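Local coordinates for protein cytochrome c' (Rubrivivax gelatinosus, PDB 2J8W) that carries a covalently bound, high-spin heme c whose iron has no sixth ligand, and has electron transfer activity though its exact function is unknown, at residues I9-S14 / L56-P61. Numbering follows the deposited sequence.
Sequences IEYRQS and LTAFGP. With HEC (heme c), chain C.
Arg12, on helix 5-30, lays its guanidinium flat on the ring of Phe59 in the loop that follows helix 38-52, the planes 10° apart and the centres 4.1 Å. Its CG lies between the backbone N and the carbonyl carbon (chi1 69°), and the chain runs extended from there to NE, carrying CD over the same ring face in a CH-pi contact, 3.6 Å from the centroid. CG1 of Ile9 covers the guanidinium's other face near the rim. The bonds are made at the edge: NH1 donates to a lone pair of Ala58 O in the carbonyl plane (2.8 Å), and NE to the heme propionate oxygen O1D (2.8 Å). NH2 adds a weak bond to O1D and is hydrogen-bonded to Thr63 O and Thr69 OG1. Gln13 gives NE2 to the second oxygen of this propionate, O2D (3.0 Å, 175°). The Ala58 CB methyl packs 3.7 Å from Tyr11 CD2. A water bridges Tyr11 OH and Thr57 OG1, donating to the latter, which also bonds Leu54 O; Tyr11 OH is hydrogen-bonded to His22 NE2 of the second subunit. With an alanine at Arg12, Ala58 O and O1D are likely to lose these donors, and Phe59 its stacking partner. The guanidinium thus links helix, loop and heme, with Gln13 and the Tyr11-Ala58 packing adding to it, and its charge probably stabilises the ionised propionate.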
loop_
_atom_site.group_PDB
_atom_site.type_symbol
_atom_site.label_atom_id
_atom_site.label_comp_id
_atom_site.label_asym_id
_atom_site.label_seq_id
_atom_site.Cartn_x
_atom_site.Cartn_y
_atom_site.Cartn_z
ATOM N N ILE A 9 -4.135 8.676 9.748
ATOM C CA ILE A 9 -3.696 7.598 10.601
ATOM C C ILE A 9 -3.901 6.244 9.929
ATOM O O ILE A 9 -2.999 5.402 9.920
ATOM C CB ILE A 9 -4.430 7.655 11.966
ATOM C CG1 ILE A 9 -4.045 8.958 12.714
ATOM C CG2 ILE A 9 -4.085 6.421 12.745
ATOM C CD1 ILE A 9 -4.917 9.333 13.942
ATOM N N GLU A 10 -5.102 5.994 9.443
ATOM C CA GLU A 10 -5.352 4.688 8.840
ATOM C C GLU A 10 -4.453 4.498 7.619
ATOM O O GLU A 10 -4.012 3.386 7.319
ATOM C CB GLU A 10 -6.810 4.562 8.438
ATOM C CG GLU A 10 -7.820 4.458 9.574
ATOM C CD GLU A 10 -9.214 4.170 9.006
ATOM O OE1 GLU A 10 -9.468 3.008 8.670
ATOM O OE2 GLU A 10 -10.032 5.076 8.817
ATOM N N TYR A 11 -4.200 5.575 6.869
ATOM C CA TYR A 11 -3.332 5.505 5.676
ATOM C C TYR A 11 -1.930 5.129 6.063
ATOM O O TYR A 11 -1.345 4.218 5.474
ATOM C CB TYR A 11 -3.340 6.868 5.014
ATOM C CG TYR A 11 -2.473 6.984 3.780
ATOM C CD1 TYR A 11 -3.019 6.827 2.509
ATOM C CD2 TYR A 11 -1.137 7.318 3.878
ATOM C CE1 TYR A 11 -2.230 6.980 1.348
ATOM C CE2 TYR A 11 -0.344 7.475 2.735
ATOM C CZ TYR A 11 -0.883 7.282 1.496
ATOM O OH TYR A 11 -0.085 7.438 0.391
ATOM N N ARG A 12 -1.338 5.803 7.054
ATOM C CA ARG A 12 0.048 5.492 7.373
ATOM C C ARG A 12 0.160 4.086 7.965
ATOM O O ARG A 12 1.102 3.346 7.646
ATOM C CB ARG A 12 0.635 6.559 8.300
ATOM C CG ARG A 12 0.103 6.621 9.738
ATOM C CD ARG A 12 0.186 8.038 10.257
ATOM N NE ARG A 12 -0.091 8.076 11.704
ATOM C CZ ARG A 12 -0.392 9.194 12.354
ATOM N NH1 ARG A 12 -0.484 10.323 11.683
ATOM N NH2 ARG A 12 -0.577 9.216 13.677
ATOM N N GLN A 13 -0.788 3.692 8.810
ATOM C CA GLN A 13 -0.779 2.330 9.310
ATOM C C GLN A 13 -0.842 1.322 8.191
ATOM O O GLN A 13 -0.120 0.320 8.213
ATOM C CB GLN A 13 -1.959 2.126 10.276
ATOM C CG GLN A 13 -1.802 2.875 11.608
ATOM C CD GLN A 13 -3.049 2.878 12.462
ATOM O OE1 GLN A 13 -4.147 2.550 11.987
ATOM N NE2 GLN A 13 -2.884 3.234 13.730
ATOM N N SER A 14 -1.745 1.541 7.256
ATOM C CA SER A 14 -1.905 0.650 6.112
ATOM C C SER A 14 -0.612 0.561 5.311
ATOM O O SER A 14 -0.198 -0.532 4.919
ATOM C CB SER A 14 -3.042 1.174 5.248
ATOM O OG SER A 14 -4.300 1.046 5.897
ATOM N N LEU A 56 5.145 8.432 5.615
ATOM C CA LEU A 56 5.736 9.559 6.331
ATOM C C LEU A 56 5.173 10.880 5.817
ATOM O O LEU A 56 5.425 11.896 6.432
ATOM C CB LEU A 56 7.276 9.419 6.370
ATOM C CG LEU A 56 7.740 8.136 7.094
ATOM C CD1 LEU A 56 9.140 7.656 6.795
ATOM C CD2 LEU A 56 7.601 8.300 8.632
ATOM N N THR A 57 4.333 10.846 4.785
ATOM C CA THR A 57 3.569 11.976 4.294
ATOM C C THR A 57 2.273 12.197 5.049
ATOM O O THR A 57 1.558 13.157 4.805
ATOM C CB THR A 57 3.202 11.830 2.781
ATOM O OG1 THR A 57 2.200 10.820 2.592
ATOM C CG2 THR A 57 4.431 11.549 1.876
ATOM N N ALA A 58 1.975 11.318 5.991
ATOM C CA ALA A 58 0.644 11.235 6.660
ATOM C C ALA A 58 0.753 11.456 8.189
ATOM O O ALA A 58 -0.051 10.956 8.958
ATOM C CB ALA A 58 -0.028 9.924 6.315
ATOM N N PHE A 59 1.757 12.228 8.601
ATOM C CA PHE A 59 1.954 12.641 10.001
ATOM C C PHE A 59 1.868 14.178 10.107
ATOM O O PHE A 59 2.629 14.806 10.845
ATOM C CB PHE A 59 3.281 12.148 10.589
ATOM C CG PHE A 59 3.371 10.666 10.810
ATOM C CD1 PHE A 59 3.059 10.114 12.039
ATOM C CD2 PHE A 59 3.827 9.826 9.802
ATOM C CE1 PHE A 59 3.191 8.755 12.253
ATOM C CE2 PHE A 59 3.968 8.483 10.011
ATOM C CZ PHE A 59 3.634 7.929 11.207
ATOM N N GLY A 60 0.935 14.760 9.375
ATOM C CA GLY A 60 0.722 16.185 9.405
ATOM C C GLY A 60 0.163 16.687 10.709
ATOM O O GLY A 60 -0.143 15.928 11.638
ATOM N N PRO A 61 0.008 18.023 10.803
ATOM C CA PRO A 61 -0.560 18.632 12.001
ATOM C C PRO A 61 -1.925 18.014 12.352
ATOM O O PRO A 61 -2.735 17.808 11.456
ATOM C CB PRO A 61 -0.686 20.109 11.607
ATOM C CG PRO A 61 0.085 20.283 10.422
ATOM C CD PRO A 61 0.368 19.021 9.775
HETATM FE FE HEC C . 6.997 1.732 11.316
HETATM C CHA HEC C . 3.823 1.674 12.624
HETATM C CHB HEC C . 6.597 -1.424 10.195
HETATM C CHC HEC C . 9.796 2.058 9.340
HETATM C CHD HEC C . 7.356 4.978 12.321
HETATM N NA HEC C . 5.488 0.409 11.377
HETATM C C1A HEC C . 4.263 0.522 12.012
HETATM C C2A HEC C . 3.535 -0.715 11.922
HETATM C C3A HEC C . 4.309 -1.582 11.245
HETATM C C4A HEC C . 5.528 -0.882 10.884
HETATM C CMA HEC C . 3.998 -3.021 10.832
HETATM C CAA HEC C . 2.151 -0.974 12.511
HETATM C CBA HEC C . 1.052 -0.581 11.555
HETATM C CGA HEC C . -0.309 -1.030 12.172
HETATM O O1A HEC C . -0.372 -1.806 13.177
HETATM O O2A HEC C . -1.428 -0.633 11.721
HETATM N NB HEC C . 8.001 0.562 9.952
HETATM C C1B HEC C . 7.721 -0.757 9.784
HETATM C C2B HEC C . 8.779 -1.346 8.999
HETATM C C3B HEC C . 9.667 -0.377 8.740
HETATM C C4B HEC C . 9.185 0.848 9.334
HETATM C CMB HEC C . 8.891 -2.821 8.583
HETATM C CAB HEC C . 10.950 -0.465 7.931
HETATM C CBB HEC C . 10.963 -1.173 6.692
HETATM N NC HEC C . 8.254 3.199 10.881
HETATM C C1C HEC C . 9.392 3.145 10.088
HETATM C C2C HEC C . 10.159 4.363 10.171
HETATM C C3C HEC C . 9.474 5.193 10.996
HETATM C C4C HEC C . 8.299 4.472 11.477
HETATM C CMC HEC C . 11.458 4.627 9.408
HETATM C CAC HEC C . 9.835 6.652 11.425
HETATM C CBC HEC C . 10.668 7.426 10.635
HETATM N ND HEC C . 5.797 3.092 12.286
HETATM C C1D HEC C . 6.193 4.377 12.661
HETATM C C2D HEC C . 5.153 4.981 13.463
HETATM C C3D HEC C . 4.087 3.997 13.539
HETATM C C4D HEC C . 4.533 2.833 12.784
HETATM C CMD HEC C . 5.178 6.359 14.090
HETATM C CAD HEC C . 2.747 4.150 14.200
HETATM C CBD HEC C . 1.735 4.648 13.154
HETATM C CGD HEC C . 0.387 4.890 13.820
HETATM O O1D HEC C . -0.207 5.960 13.554
HETATM O O2D HEC C . -0.123 3.986 14.574
HETATM O O HOH W 1 0.594 10.106 0.248
#